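Local coordinates for ABC-type transport system, sugar-family extracellular solute-binding protein (Peptoclostridium difficile 630, PDB 6HNI) that binds tyrosine between two closed lobes, probably for uptake by an ABC transporter, and is a lipoprotein with adhesive properties, at residues I28-V32 with S92-A96; L31-L37 with N218-S222; T73-S78 with A98-A102; S114-A119 with V167-Q172; S133-D137 with P282-S286. The protein carries 1 engineered substitution. All blocks are in the same frame, centred on the assembly; numbering follows the deposited sequence.

Contact 1 of 5, residues I28-V32 with S92-A96. With TYR (tyrosine), chain B.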
# COMPACT_ATOMS: atom_id res chain seq x y z
N ILE A 28 -5.91 -8.92 -14.11
CA ILE A 28 -5.52 -8.00 -13.03
C ILE A 28 -6.42 -8.33 -11.83
O ILE A 28 -7.61 -8.33 -11.96
CB ILE A 28 -5.72 -6.54 -13.42
CG1 ILE A 28 -4.92 -6.16 -14.70
CG2 ILE A 28 -5.33 -5.64 -12.23
CD1 ILE A 28 -4.97 -4.70 -15.08
N THR A 29 -5.74 -8.64 -10.74
CA THR A 29 -6.47 -8.96 -9.46
C THR A 29 -6.09 -7.90 -8.45
O THR A 29 -4.95 -7.76 -8.06
CB THR A 29 -6.17 -10.40 -9.02
OG1 THR A 29 -6.81 -10.60 -7.71
CG2 THR A 29 -4.74 -10.75 -8.85
N GLN A 30 -7.11 -7.13 -8.06
CA GLN A 30 -6.93 -6.02 -7.12
C GLN A 30 -7.79 -6.28 -5.85
O GLN A 30 -8.94 -6.63 -5.97
CB GLN A 30 -7.35 -4.72 -7.77
CG GLN A 30 -7.10 -3.48 -6.95
CD GLN A 30 -7.44 -2.17 -7.64
OE1 GLN A 30 -7.21 -2.03 -8.87
NE2 GLN A 30 -7.90 -1.17 -6.89
N LEU A 31 -7.20 -6.09 -4.68
CA LEU A 31 -7.95 -6.41 -3.44
C LEU A 31 -9.24 -5.59 -3.26
O LEU A 31 -10.31 -6.15 -2.94
CB LEU A 31 -7.01 -6.23 -2.27
CG LEU A 31 -7.65 -6.37 -0.87
CD1 LEU A 31 -8.17 -7.77 -0.73
CD2 LEU A 31 -6.57 -6.01 0.13
N VAL A 32 -9.12 -4.28 -3.45
CA VAL A 32 -10.17 -3.33 -3.14
C VAL A 32 -9.83 -2.00 -3.83
O VAL A 32 -8.68 -1.75 -4.09
CB VAL A 32 -10.33 -3.17 -1.59
CG1 VAL A 32 -9.11 -2.51 -1.00
CG2 VAL A 32 -11.63 -2.43 -1.23
N SER A 92 -1.53 -5.63 -4.28
CA SER A 92 -1.55 -5.87 -2.79
C SER A 92 -1.04 -7.24 -2.44
O SER A 92 -1.14 -8.22 -3.19
CB SER A 92 -2.93 -5.65 -2.15
OG SER A 92 -3.74 -6.81 -2.28
N THR A 93 -0.63 -7.36 -1.15
CA THR A 93 -0.14 -8.61 -0.61
C THR A 93 -1.20 -9.71 -0.67
O THR A 93 -0.92 -10.81 -1.10
CB THR A 93 0.52 -8.44 0.76
OG1 THR A 93 1.66 -7.62 0.65
CG2 THR A 93 0.90 -9.76 1.37
N PRO A 94 -2.41 -9.47 -0.10
CA PRO A 94 -3.42 -10.53 -0.20
C PRO A 94 -3.74 -11.02 -1.62
O PRO A 94 -3.87 -12.25 -1.85
CB PRO A 94 -4.64 -9.93 0.53
CG PRO A 94 -4.07 -8.86 1.40
CD PRO A 94 -2.93 -8.29 0.59
N SER A 95 -3.82 -10.08 -2.57
CA SER A 95 -4.11 -10.51 -3.93
C SER A 95 -2.96 -11.32 -4.56
O SER A 95 -3.20 -12.31 -5.23
CB SER A 95 -4.41 -9.26 -4.76
OG SER A 95 -5.53 -8.52 -4.28
N ALA A 96 -1.73 -10.90 -4.25
CA ALA A 96 -0.54 -11.60 -4.71
C ALA A 96 -0.38 -12.97 -4.12
O ALA A 96 -0.00 -13.93 -4.78
CB ALA A 96 0.69 -10.75 -4.47
N TYR B . 1.40 -2.40 1.26
CA TYR B . 0.09 -3.05 1.16
C TYR B . 0.27 -4.53 0.88
O TYR B . -0.72 -5.20 0.61
CB TYR B . -0.87 -2.31 0.20
CG TYR B . -1.23 -0.94 0.68
CD1 TYR B . -2.03 -0.80 1.85
CD2 TYR B . -0.79 0.21 0.10
CE1 TYR B . -2.30 0.44 2.35
CE2 TYR B . -1.06 1.47 0.59
CZ TYR B . -1.83 1.59 1.77
OH TYR B . -2.11 2.84 2.28
OXT TYR B . 1.36 -5.05 1.03
O HOH W 1 -5.89 -12.73 -6.41
O HOH W 2 -7.85 -9.42 -5.56

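Contact 2 of 5, residues L31-L37 with N218-S222. With TYR (tyrosine), chain B; EDO (1,2-ethanediol), chain E.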
# COMPACT_ATOMS: atom_id res chain seq x y z
N LEU A 31 -7.20 -6.09 -4.68
CA LEU A 31 -7.95 -6.41 -3.44
C LEU A 31 -9.24 -5.59 -3.26
O LEU A 31 -10.31 -6.15 -2.94
CB LEU A 31 -7.01 -6.23 -2.27
CG LEU A 31 -7.65 -6.37 -0.87
CD1 LEU A 31 -8.17 -7.77 -0.73
CD2 LEU A 31 -6.57 -6.01 0.13
N VAL A 32 -9.12 -4.28 -3.45
CA VAL A 32 -10.17 -3.33 -3.14
C VAL A 32 -9.83 -2.00 -3.83
O VAL A 32 -8.68 -1.75 -4.09
CB VAL A 32 -10.33 -3.17 -1.59
CG1 VAL A 32 -9.11 -2.51 -1.00
CG2 VAL A 32 -11.63 -2.43 -1.23
N GLU A 33 -10.80 -1.13 -4.04
CA GLU A 33 -10.54 0.28 -4.35
C GLU A 33 -10.12 1.06 -3.09
O GLU A 33 -10.95 1.36 -2.17
CB GLU A 33 -11.77 0.94 -4.95
CG GLU A 33 -12.23 0.36 -6.27
CD GLU A 33 -13.58 0.90 -6.70
OE1 GLU A 33 -14.08 1.84 -6.06
OE2 GLU A 33 -14.15 0.40 -7.69
N HIS A 34 -8.85 1.35 -2.98
CA HIS A 34 -8.34 2.44 -2.13
C HIS A 34 -7.27 3.18 -2.98
O HIS A 34 -6.79 2.60 -3.96
CB HIS A 34 -7.90 2.05 -0.70
CG HIS A 34 -6.68 1.18 -0.55
ND1 HIS A 34 -5.39 1.67 -0.61
CD2 HIS A 34 -6.56 -0.11 -0.13
CE1 HIS A 34 -4.54 0.70 -0.31
NE2 HIS A 34 -5.23 -0.39 0.02
N PRO A 35 -6.96 4.45 -2.67
CA PRO A 35 -6.26 5.25 -3.68
C PRO A 35 -4.97 4.68 -4.20
O PRO A 35 -4.69 4.73 -5.43
CB PRO A 35 -6.07 6.61 -3.01
CG PRO A 35 -7.29 6.72 -2.12
CD PRO A 35 -7.50 5.32 -1.61
N ALA A 36 -4.16 4.13 -3.36
CA ALA A 36 -2.87 3.61 -3.76
C ALA A 36 -3.07 2.46 -4.71
O ALA A 36 -2.33 2.33 -5.72
CB ALA A 36 -2.07 3.14 -2.53
N LEU A 37 -3.99 1.56 -4.42
CA LEU A 37 -4.15 0.39 -5.30
C LEU A 37 -4.68 0.82 -6.65
O LEU A 37 -4.19 0.30 -7.69
CB LEU A 37 -5.05 -0.67 -4.67
CG LEU A 37 -4.68 -1.13 -3.24
CD1 LEU A 37 -5.44 -2.36 -2.89
CD2 LEU A 37 -3.19 -1.36 -3.04
N ASN A 218 -4.18 -2.58 4.35
CA ASN A 218 -5.32 -2.48 3.49
C ASN A 218 -6.64 -2.25 4.20
O ASN A 218 -7.46 -1.51 3.74
CB ASN A 218 -5.42 -3.70 2.57
CG ASN A 218 -4.27 -3.79 1.56
OD1 ASN A 218 -4.22 -2.99 0.59
ND2 ASN A 218 -3.37 -4.70 1.80
N LEU A 219 -6.78 -2.90 5.36
CA LEU A 219 -8.01 -2.75 6.16
C LEU A 219 -8.17 -1.32 6.68
O LEU A 219 -9.21 -0.69 6.48
CB LEU A 219 -8.00 -3.80 7.26
CG LEU A 219 -9.31 -3.84 8.05
CD1 LEU A 219 -10.46 -4.31 7.19
CD2 LEU A 219 -9.13 -4.75 9.26
N VAL A 220 -7.11 -0.78 7.28
CA VAL A 220 -7.18 0.59 7.82
C VAL A 220 -7.26 1.65 6.72
O VAL A 220 -8.04 2.59 6.79
CB VAL A 220 -6.05 0.84 8.82
CG1 VAL A 220 -6.13 2.25 9.36
CG2 VAL A 220 -6.17 -0.13 10.00
N ALA A 221 -6.49 1.45 5.63
CA ALA A 221 -6.57 2.38 4.50
C ALA A 221 -7.97 2.44 3.91
O ALA A 221 -8.36 3.49 3.41
CB ALA A 221 -5.53 1.97 3.44
N SER A 222 -8.71 1.34 3.94
CA SER A 222 -10.09 1.29 3.44
C SER A 222 -11.15 1.91 4.34
O SER A 222 -12.30 2.13 3.91
CB SER A 222 -10.48 -0.15 3.26
OG SER A 222 -9.70 -0.70 2.23
N TYR B . 1.40 -2.40 1.26
CA TYR B . 0.09 -3.05 1.16
C TYR B . 0.27 -4.53 0.88
O TYR B . -0.72 -5.20 0.61
CB TYR B . -0.87 -2.31 0.20
CG TYR B . -1.23 -0.94 0.68
CD1 TYR B . -2.03 -0.80 1.85
CD2 TYR B . -0.79 0.21 0.10
CE1 TYR B . -2.30 0.44 2.35
CE2 TYR B . -1.06 1.47 0.59
CZ TYR B . -1.83 1.59 1.77
OH TYR B . -2.11 2.84 2.28
OXT TYR B . 1.36 -5.05 1.03
C1 EDO E . -14.81 -1.25 -3.23
O1 EDO E . -13.69 -1.74 -4.02
C2 EDO E . -15.11 -2.09 -1.98
O2 EDO E . -16.42 -2.66 -1.96

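Contact 3 of 5, residues T73-S78 with A98-A102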
# COMPACT_ATOMS: atom_id res chain seq x y z
N THR A 73 -10.41 -12.95 -3.30
CA THR A 73 -9.03 -12.90 -3.88
C THR A 73 -8.64 -14.28 -4.35
O THR A 73 -7.89 -14.43 -5.38
CB THR A 73 -7.93 -12.39 -2.89
OG1 THR A 73 -7.73 -13.30 -1.82
CG2 THR A 73 -8.26 -11.04 -2.37
N GLN A 74 -9.09 -15.32 -3.66
CA GLN A 74 -8.72 -16.69 -4.00
C GLN A 74 -9.51 -17.20 -5.18
O GLN A 74 -8.92 -17.85 -6.07
CB GLN A 74 -8.93 -17.59 -2.78
CG GLN A 74 -8.04 -17.18 -1.61
CD GLN A 74 -6.63 -17.70 -1.67
OE1 GLN A 74 -6.28 -18.58 -2.47
NE2 GLN A 74 -5.77 -17.16 -0.79
N SER A 75 -10.80 -16.91 -5.27
CA SER A 75 -11.60 -17.34 -6.44
C SER A 75 -11.16 -16.60 -7.68
O SER A 75 -11.17 -17.24 -8.76
CB SER A 75 -13.09 -17.17 -6.20
OG SER A 75 -13.47 -15.84 -5.92
N ILE A 76 -10.82 -15.33 -7.60
CA ILE A 76 -10.33 -14.59 -8.81
C ILE A 76 -9.10 -15.31 -9.29
O ILE A 76 -8.95 -15.51 -10.53
CB ILE A 76 -10.01 -13.11 -8.46
CG1 ILE A 76 -11.31 -12.31 -8.20
CG2 ILE A 76 -9.11 -12.49 -9.50
CD1 ILE A 76 -11.12 -10.99 -7.53
N ALA A 77 -8.18 -15.60 -8.41
CA ALA A 77 -6.88 -16.19 -8.78
C ALA A 77 -7.07 -17.56 -9.35
O ALA A 77 -6.45 -17.93 -10.38
CB ALA A 77 -5.93 -16.23 -7.60
N SER A 78 -7.90 -18.38 -8.76
CA SER A 78 -8.26 -19.69 -9.26
C SER A 78 -8.78 -19.62 -10.72
O SER A 78 -8.38 -20.44 -11.55
CB SER A 78 -9.35 -20.33 -8.38
OG SER A 78 -9.79 -21.56 -8.91
N ALA A 98 -2.75 -14.88 -2.99
CA ALA A 98 -3.76 -15.72 -3.62
C ALA A 98 -3.34 -16.20 -5.04
O ALA A 98 -3.53 -17.33 -5.37
CB ALA A 98 -5.08 -15.02 -3.68
N ALA A 99 -2.82 -15.26 -5.84
CA ALA A 99 -2.35 -15.58 -7.21
C ALA A 99 -1.26 -16.65 -7.12
O ALA A 99 -1.31 -17.65 -7.84
CB ALA A 99 -1.84 -14.32 -7.85
N PHE A 100 -0.31 -16.49 -6.20
CA PHE A 100 0.76 -17.44 -6.03
C PHE A 100 0.28 -18.82 -5.57
O PHE A 100 0.77 -19.87 -6.02
CB PHE A 100 1.87 -16.84 -5.16
CG PHE A 100 3.11 -17.70 -5.00
CD1 PHE A 100 3.89 -18.06 -6.12
CD2 PHE A 100 3.54 -18.12 -3.75
CE1 PHE A 100 5.05 -18.81 -5.95
CE2 PHE A 100 4.70 -18.84 -3.59
CZ PHE A 100 5.46 -19.18 -4.68
N ASN A 101 -0.72 -18.84 -4.67
CA ASN A 101 -1.31 -20.08 -4.31
C ASN A 101 -2.00 -20.76 -5.48
O ASN A 101 -1.99 -21.98 -5.56
CB ASN A 101 -2.33 -19.86 -3.16
CG ASN A 101 -1.68 -19.49 -1.83
OD1 ASN A 101 -0.48 -19.65 -1.62
ND2 ASN A 101 -2.52 -19.02 -0.92
N ALA A 102 -2.65 -19.98 -6.32
CA ALA A 102 -3.43 -20.51 -7.45
C ALA A 102 -2.57 -21.12 -8.57
O ALA A 102 -3.01 -22.06 -9.19
CB ALA A 102 -4.33 -19.46 -8.03

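Contact 4 of 5, residues S114-A119 with V167-Q172. With TYR (tyrosine), chain B.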
# COMPACT_ATOMS: atom_id res chain seq x y z
N SER A 114 4.42 -4.87 0.46
CA SER A 114 5.42 -4.26 1.30
C SER A 114 6.68 -5.06 1.42
O SER A 114 7.77 -4.50 1.44
CB SER A 114 4.86 -4.01 2.74
OG SER A 114 3.74 -3.19 2.73
N ASP A 115 6.52 -6.37 1.59
CA ASP A 115 7.62 -7.30 1.92
C ASP A 115 7.35 -8.61 1.21
O ASP A 115 6.73 -9.53 1.70
CB ASP A 115 7.77 -7.49 3.43
CG ASP A 115 9.14 -8.11 3.83
OD1 ASP A 115 9.64 -9.05 3.13
OD2 ASP A 115 9.65 -7.70 4.90
N PRO A 116 7.83 -8.70 -0.08
CA PRO A 116 7.59 -9.89 -0.83
C PRO A 116 8.19 -11.16 -0.28
O PRO A 116 7.60 -12.22 -0.42
CB PRO A 116 8.23 -9.54 -2.20
CG PRO A 116 8.16 -8.08 -2.28
CD PRO A 116 8.35 -7.59 -0.89
N VAL A 117 9.33 -11.06 0.36
CA VAL A 117 9.96 -12.22 0.99
C VAL A 117 9.13 -12.72 2.20
O VAL A 117 8.82 -13.88 2.34
CB VAL A 117 11.41 -11.92 1.41
CG1 VAL A 117 11.99 -13.06 2.22
CG2 VAL A 117 12.26 -11.64 0.18
N ALA A 118 8.72 -11.79 3.03
CA ALA A 118 7.93 -12.19 4.21
C ALA A 118 6.57 -12.77 3.84
O ALA A 118 5.99 -13.59 4.57
CB ALA A 118 7.75 -11.02 5.19
N ALA A 119 6.05 -12.32 2.70
CA ALA A 119 4.80 -12.83 2.17
C ALA A 119 4.95 -14.18 1.47
O ALA A 119 3.94 -14.76 1.05
CB ALA A 119 4.17 -11.83 1.21
N VAL A 167 0.47 -9.76 6.67
CA VAL A 167 1.89 -9.86 6.98
C VAL A 167 2.62 -8.55 6.68
O VAL A 167 3.54 -8.17 7.38
CB VAL A 167 2.52 -11.07 6.31
CG1 VAL A 167 2.50 -10.97 4.76
CG2 VAL A 167 3.95 -11.28 6.80
N ASN A 168 2.17 -7.85 5.64
CA ASN A 168 2.68 -6.52 5.34
C ASN A 168 2.62 -5.55 6.51
O ASN A 168 3.57 -4.80 6.76
CB ASN A 168 2.01 -5.89 4.11
CG ASN A 168 0.48 -6.01 4.14
OD1 ASN A 168 -0.01 -7.13 3.98
ND2 ASN A 168 -0.24 -4.90 4.28
N SER A 169 1.52 -5.62 7.26
CA SER A 169 1.34 -4.76 8.43
C SER A 169 2.18 -5.20 9.60
O SER A 169 2.77 -4.35 10.28
CB SER A 169 -0.13 -4.66 8.77
OG SER A 169 -0.81 -4.09 7.68
N LYS A 170 2.27 -6.51 9.82
CA LYS A 170 3.08 -7.03 10.91
C LYS A 170 4.54 -6.57 10.80
O LYS A 170 5.16 -6.16 11.76
CB LYS A 170 3.00 -8.56 10.97
CG LYS A 170 3.85 -9.23 12.03
CD LYS A 170 4.14 -10.70 11.73
CE LYS A 170 4.98 -11.36 12.82
NZ LYS A 170 6.34 -10.75 12.97
N VAL A 171 5.10 -6.66 9.58
CA VAL A 171 6.46 -6.24 9.37
C VAL A 171 6.63 -4.74 9.68
O VAL A 171 7.62 -4.35 10.31
CB VAL A 171 6.90 -6.55 7.89
CG1 VAL A 171 8.23 -5.92 7.60
CG2 VAL A 171 6.96 -8.05 7.67
N GLN A 172 5.67 -3.91 9.28
CA GLN A 172 5.76 -2.49 9.52
C GLN A 172 5.60 -2.15 11.04
O GLN A 172 6.31 -1.26 11.52
CB GLN A 172 4.69 -1.77 8.72
CG GLN A 172 5.00 -1.81 7.19
CD GLN A 172 3.89 -1.20 6.36
OE1 GLN A 172 3.70 0.01 6.33
NE2 GLN A 172 3.13 -2.08 5.68
N TYR B . 1.40 -2.40 1.26
CA TYR B . 0.09 -3.05 1.16
C TYR B . 0.27 -4.53 0.88
O TYR B . -0.72 -5.20 0.61
CB TYR B . -0.87 -2.31 0.20
CG TYR B . -1.23 -0.94 0.68
CD1 TYR B . -2.03 -0.80 1.85
CD2 TYR B . -0.79 0.21 0.10
CE1 TYR B . -2.30 0.44 2.35
CE2 TYR B . -1.06 1.47 0.59
CZ TYR B . -1.83 1.59 1.77
OH TYR B . -2.11 2.84 2.28
OXT TYR B . 1.36 -5.05 1.03

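Contact 5 of 5, residues S133-D137 with P282-S286. With TYR (tyrosine), chain B.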
# COMPACT_ATOMS: atom_id res chain seq x y z
N SER A 133 7.57 -11.68 -9.79
CA SER A 133 8.41 -10.50 -9.65
C SER A 133 7.53 -9.26 -9.65
O SER A 133 6.29 -9.38 -9.48
CB SER A 133 9.51 -10.42 -10.70
OG SER A 133 10.41 -9.38 -10.32
N GLY A 134 8.10 -8.07 -9.71
CA GLY A 134 7.37 -6.85 -9.78
C GLY A 134 7.97 -5.77 -8.92
O GLY A 134 9.15 -5.61 -8.85
N THR A 135 7.07 -5.05 -8.25
CA THR A 135 7.47 -3.93 -7.43
C THR A 135 6.95 -4.12 -5.97
O THR A 135 5.93 -4.75 -5.75
CB THR A 135 6.94 -2.58 -7.93
OG1 THR A 135 5.55 -2.67 -8.19
CG2 THR A 135 7.64 -2.19 -9.27
N SER A 136 7.73 -3.53 -5.09
CA SER A 136 7.40 -3.46 -3.65
C SER A 136 7.20 -2.01 -3.31
O SER A 136 7.95 -1.12 -3.70
CB SER A 136 8.53 -4.08 -2.88
OG SER A 136 8.39 -3.69 -1.46
N ASP A 137 6.19 -1.78 -2.42
CA ASP A 137 5.92 -0.46 -1.86
C ASP A 137 6.57 -0.29 -0.50
O ASP A 137 6.08 0.54 0.31
CB ASP A 137 4.44 -0.10 -1.81
CG ASP A 137 3.61 -0.99 -0.86
OD1 ASP A 137 4.11 -2.05 -0.49
OD2 ASP A 137 2.44 -0.57 -0.62
N PRO A 282 14.76 -8.83 -10.95
CA PRO A 282 14.76 -8.25 -9.62
C PRO A 282 13.51 -7.45 -9.30
O PRO A 282 12.97 -6.73 -10.15
CB PRO A 282 16.01 -7.34 -9.60
CG PRO A 282 16.68 -7.50 -10.89
CD PRO A 282 15.84 -8.28 -11.81
N VAL A 283 13.07 -7.59 -8.04
CA VAL A 283 11.97 -6.78 -7.53
C VAL A 283 12.47 -5.32 -7.36
O VAL A 283 13.56 -5.09 -6.82
CB VAL A 283 11.41 -7.34 -6.22
CG1 VAL A 283 10.33 -6.41 -5.67
CG2 VAL A 283 10.86 -8.74 -6.42
N ALA A 284 11.69 -4.38 -7.87
CA ALA A 284 12.00 -2.97 -7.83
C ALA A 284 11.28 -2.25 -6.69
O ALA A 284 10.17 -2.61 -6.32
CB ALA A 284 11.67 -2.32 -9.17
N THR A 285 11.95 -1.23 -6.14
CA THR A 285 11.38 -0.37 -5.13
C THR A 285 11.61 1.09 -5.50
O THR A 285 12.39 1.37 -6.42
CB THR A 285 12.04 -0.58 -3.75
OG1 THR A 285 13.46 -0.36 -3.86
CG2 THR A 285 11.79 -1.96 -3.26
N SER A 286 10.99 2.02 -4.77
CA SER A 286 11.18 3.45 -4.94
C SER A 286 11.82 4.08 -3.74
O SER A 286 11.37 3.83 -2.62
CB SER A 286 9.88 4.17 -5.25
OG SER A 286 10.11 5.58 -5.39
N TYR B . 1.40 -2.40 1.26
CA TYR B . 0.09 -3.05 1.16
C TYR B . 0.27 -4.53 0.88
O TYR B . -0.72 -5.20 0.61
CB TYR B . -0.87 -2.31 0.20
CG TYR B . -1.23 -0.94 0.68
CD1 TYR B . -2.03 -0.80 1.85
CD2 TYR B . -0.79 0.21 0.10
CE1 TYR B . -2.30 0.44 2.35
CE2 TYR B . -1.06 1.47 0.59
CZ TYR B . -1.83 1.59 1.77
OH TYR B . -2.11 2.84 2.28
OXT TYR B . 1.36 -5.05 1.03
O HOH W 3 9.10 1.18 -2.74

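Contact 1 of 5, residues I28-V32 with S92-A96
Leu31 and Ser95 bring the two backbones closest, their CA atoms 5.6 Å apart, where strand 24-30 runs out into a loop and helix 93-102 starts. The site is the C-terminal edge of the parallel sheet in one lobe of a periplasmic-binding-protein fold: strand 24-30 pairs with strand 87-91, and Ser92, the N-cap residue, turns that strand into the helix. Leu31 and Ser95 share most of the buried surface. Leu31 CB rests 3.3 Å from Ser92 OG, and with CG anti to the backbone N (chi1 174°) the branch runs on until CD2 lies 4.0 Å from Pro94 CG. Ser95 OG sits beside Leu31 N, yet the angle there is too poor for a hydrogen bond; the hydroxyl is instead bonded to Ile91 O. Thr29 packs its O against Ser95 CB, 3.7 Å away, and is also linked to the helix by two waters. One accepts from Thr29 OG1 and donates to Ser95 O, while the other donates to Thr29 OG1 and lies 2.8 Å from Ser95 OG, so both waters tie the strand to the same serine. Gln30 turns the other way and gives its NE2 to Val32 O and Asp38. The helix start also serves the pocket: Thr93 N points almost straight at O of the bound tyrosine (2.8 Å, 176°), and Thr93 OG1 donates to its OXT at 2.6 Å.

Contact 2 of 5, residues L31-L37 with N218-S222
His34 and Asn218 form the tight centre of this meeting between the two lobes, the loop leading into helix 35-50 on one side and the short helix 218-221 on the other. His34 NE2 donates to Asn218 OD1 at 2.8 Å with an N-H...O angle of 170°; the oxygen lies in the plane of the imidazole, while the amide is turned 46° against the ring. Both faces of the ring are packed. Ala221 CB stands over the centre of one, a CH-pi contact 4.0 Å from the centroid, and Leu37 CG covers the other nearer the rim. A chi1 of 68° swings the imidazole in toward helix 218-221, and His34 CE1 comes within 3.5 Å of CE1 of the bound tyrosine. Leu31 CD2 adds apolar cover at 3.5 Å from Asn218 CG. The other side is looser. Val32 CG1 only grazes Ser222 OG at 3.7 Å; in the conformer described, one of two, that OG bonds back to Asn218 O, so this edge of the contact is less certain. On the far side of Val32, Glu33 is exposed, its backbone N taken by a 1,2-ethanediol probably left from crystallisation. The inner chemistry sets the orientation of the asparagine amide: with OD1 occupied by the histidine, ND2 is directed at O of the ligand, 2.9 Å away. His34 thus acts as a second-shell residue for the carboxylate while lining the pocket beside the aromatic ring, consistent with a contact made when the lobes close.

Contact 3 of 5, residues T73-S78 with A98-A102
Ala98 opens the contact by pushing its methyl into the groove beside Thr73 and Gln74, with CB 3.3 Å from Thr73 O. Small side chains let helices 70-82 and 93-102 come close: the axes of the two short segments approach to 8.2 Å and cross at -44°, and alanines do most of the touching. Ala98 CB also meets Thr73 OG1, whose hydrogen bond goes to Met70 O, and the flat end of Gln74. That glutamine bends at chi2 (-82°), which folds its amide over the methyl, NE2 lying 3.7 Å from Ala98 CB. Ala99 turns its methyl away and offers backbone instead, its CA 3.7 Å from Ala77 CB. One turn after Ala98, Asn101 meets Gln74 at the exposed edge. Its amide lies nearly coplanar with that of Gln74, ND2 and NE2 3.7 Å apart, a van der Waals approach between exposed groups. Ala102 closes the series: its CB is 3.6 Å from Ala77 CB and 3.5 Å from Ala77 O, so the methyl of Ala77 sits among Ala98, Ala99 and Ala102. The two helices are successive in the chain, joined through strand 87-91, and pack side by side on one face of the Rossmann-like alpha/beta lobe of the periplasmic-binding-protein fold. On the inner side, Thr73 reaches Leu31 and Ile76 reaches Thr29, so helix 70-82 also covers the end of strand 24-30.

Contact 4 of 5, residues S114-A119 with V167-Q172
The carboxylate of Asp115 sets OD2 against Val171 CG1 (3.5 Å), side chains crossing at about a right angle, while Ala118 N reaches OD1 from above the carboxylate plane, completing an Asx motif. Asn168 CG lies between its backbone N and carbonyl carbon (chi1 48°), which lays one face of the amide over the carboxylate of the bound tyrosine, nearly parallel to it, with ND2 3.5 Å from the ligand C; hydrogen bonds from ND2 to Glu166 and Thr216 fix its rotation. Beside it Ser114 packs OG against Asn168 CB at 3.5 Å. The same OG accepts from the ligand N at 2.9 Å, and Ser114 N donates to OXT. Gln172 NE2 stands 3.2 Å from Ser114 OG at too poor an angle for a bond, being directed to Asn168 O and Thr216. Farther out, apolar contacts take over: Ala118 CB touches Val171 CG2 at 3.9 Å, and Val167 straddles Ala118 and Ala119, CG1 lying 4.0 Å from Ala119 CB. A loop of one lobe meeting the first turns of helix 167-183 of the other, with the ligand's amino-acid group between them, is typical of the closed Venus-flytrap form of substrate-binding proteins.

Contact 5 of 5, residues S133-D137 with P282-S286
Ser136, Val283 and Ala284 bury the most surface here, where residues 282-286 run beside strand 132-136 in the same direction, 18° apart. Ala284 provides the bonding: its N donates to Gly134 O (3.0 Å) and its O accepts from Ser136 N (2.9 Å, almost in line with the carbonyl bond), a single parallel bridge opposite Thr135. Its methyl rests 4.0 Å from Thr135 CG2. Val283 fills the other face of the pairing. With CG1 anti to the backbone N (chi1 176°), that methyl lies 3.5 Å from Gly134 O and 4.1 Å from Ser136 CB, while CG2 faces Ser133 OG. Ser136 CB is also met by Thr285 CG2 at 3.9 Å; Ser136 OG is bonded to Val113 O and Phe138 N. Gly134 adopts backbone angles suited to glycine, and its buried N has no partner in the model. Just past the strand, Asp137 OD2 accepts from N of the bound tyrosine at 2.8 Å, which makes this residue part of the pocket. Strand 132-136 is an outer strand of its parallel sheet, hydrogen-bonded to strand 108-113 along one side and to residues 282-286 along the other; helix 258-273 packs over Thr135 and Ala284, and Leu125 touches Val283.

Contacts 1 and 2 are the buried ones and share Leu31 and Val32; the others are only partly buried. Contacts 1, 3 and 5 lie within one lobe, with 1 and 3 both using helix 93-102, whereas contacts 2 and 4 join the two lobes. Their chemistry follows their place: main-chain pairing extends the sheet edge in contact 5, methyl packing unites helices in contact 3, waters bridge strand and helix in contact 1, a histidine-asparagine bond spans contact 2, and contact 4 combines apolar packing with polar groups turned to the ligand. Four touch the bound tyrosine; contact 3, on the outer flank, does not. Contacts 4 and 5 meet beside the ligand's amino group, through Ser114 and Asp137.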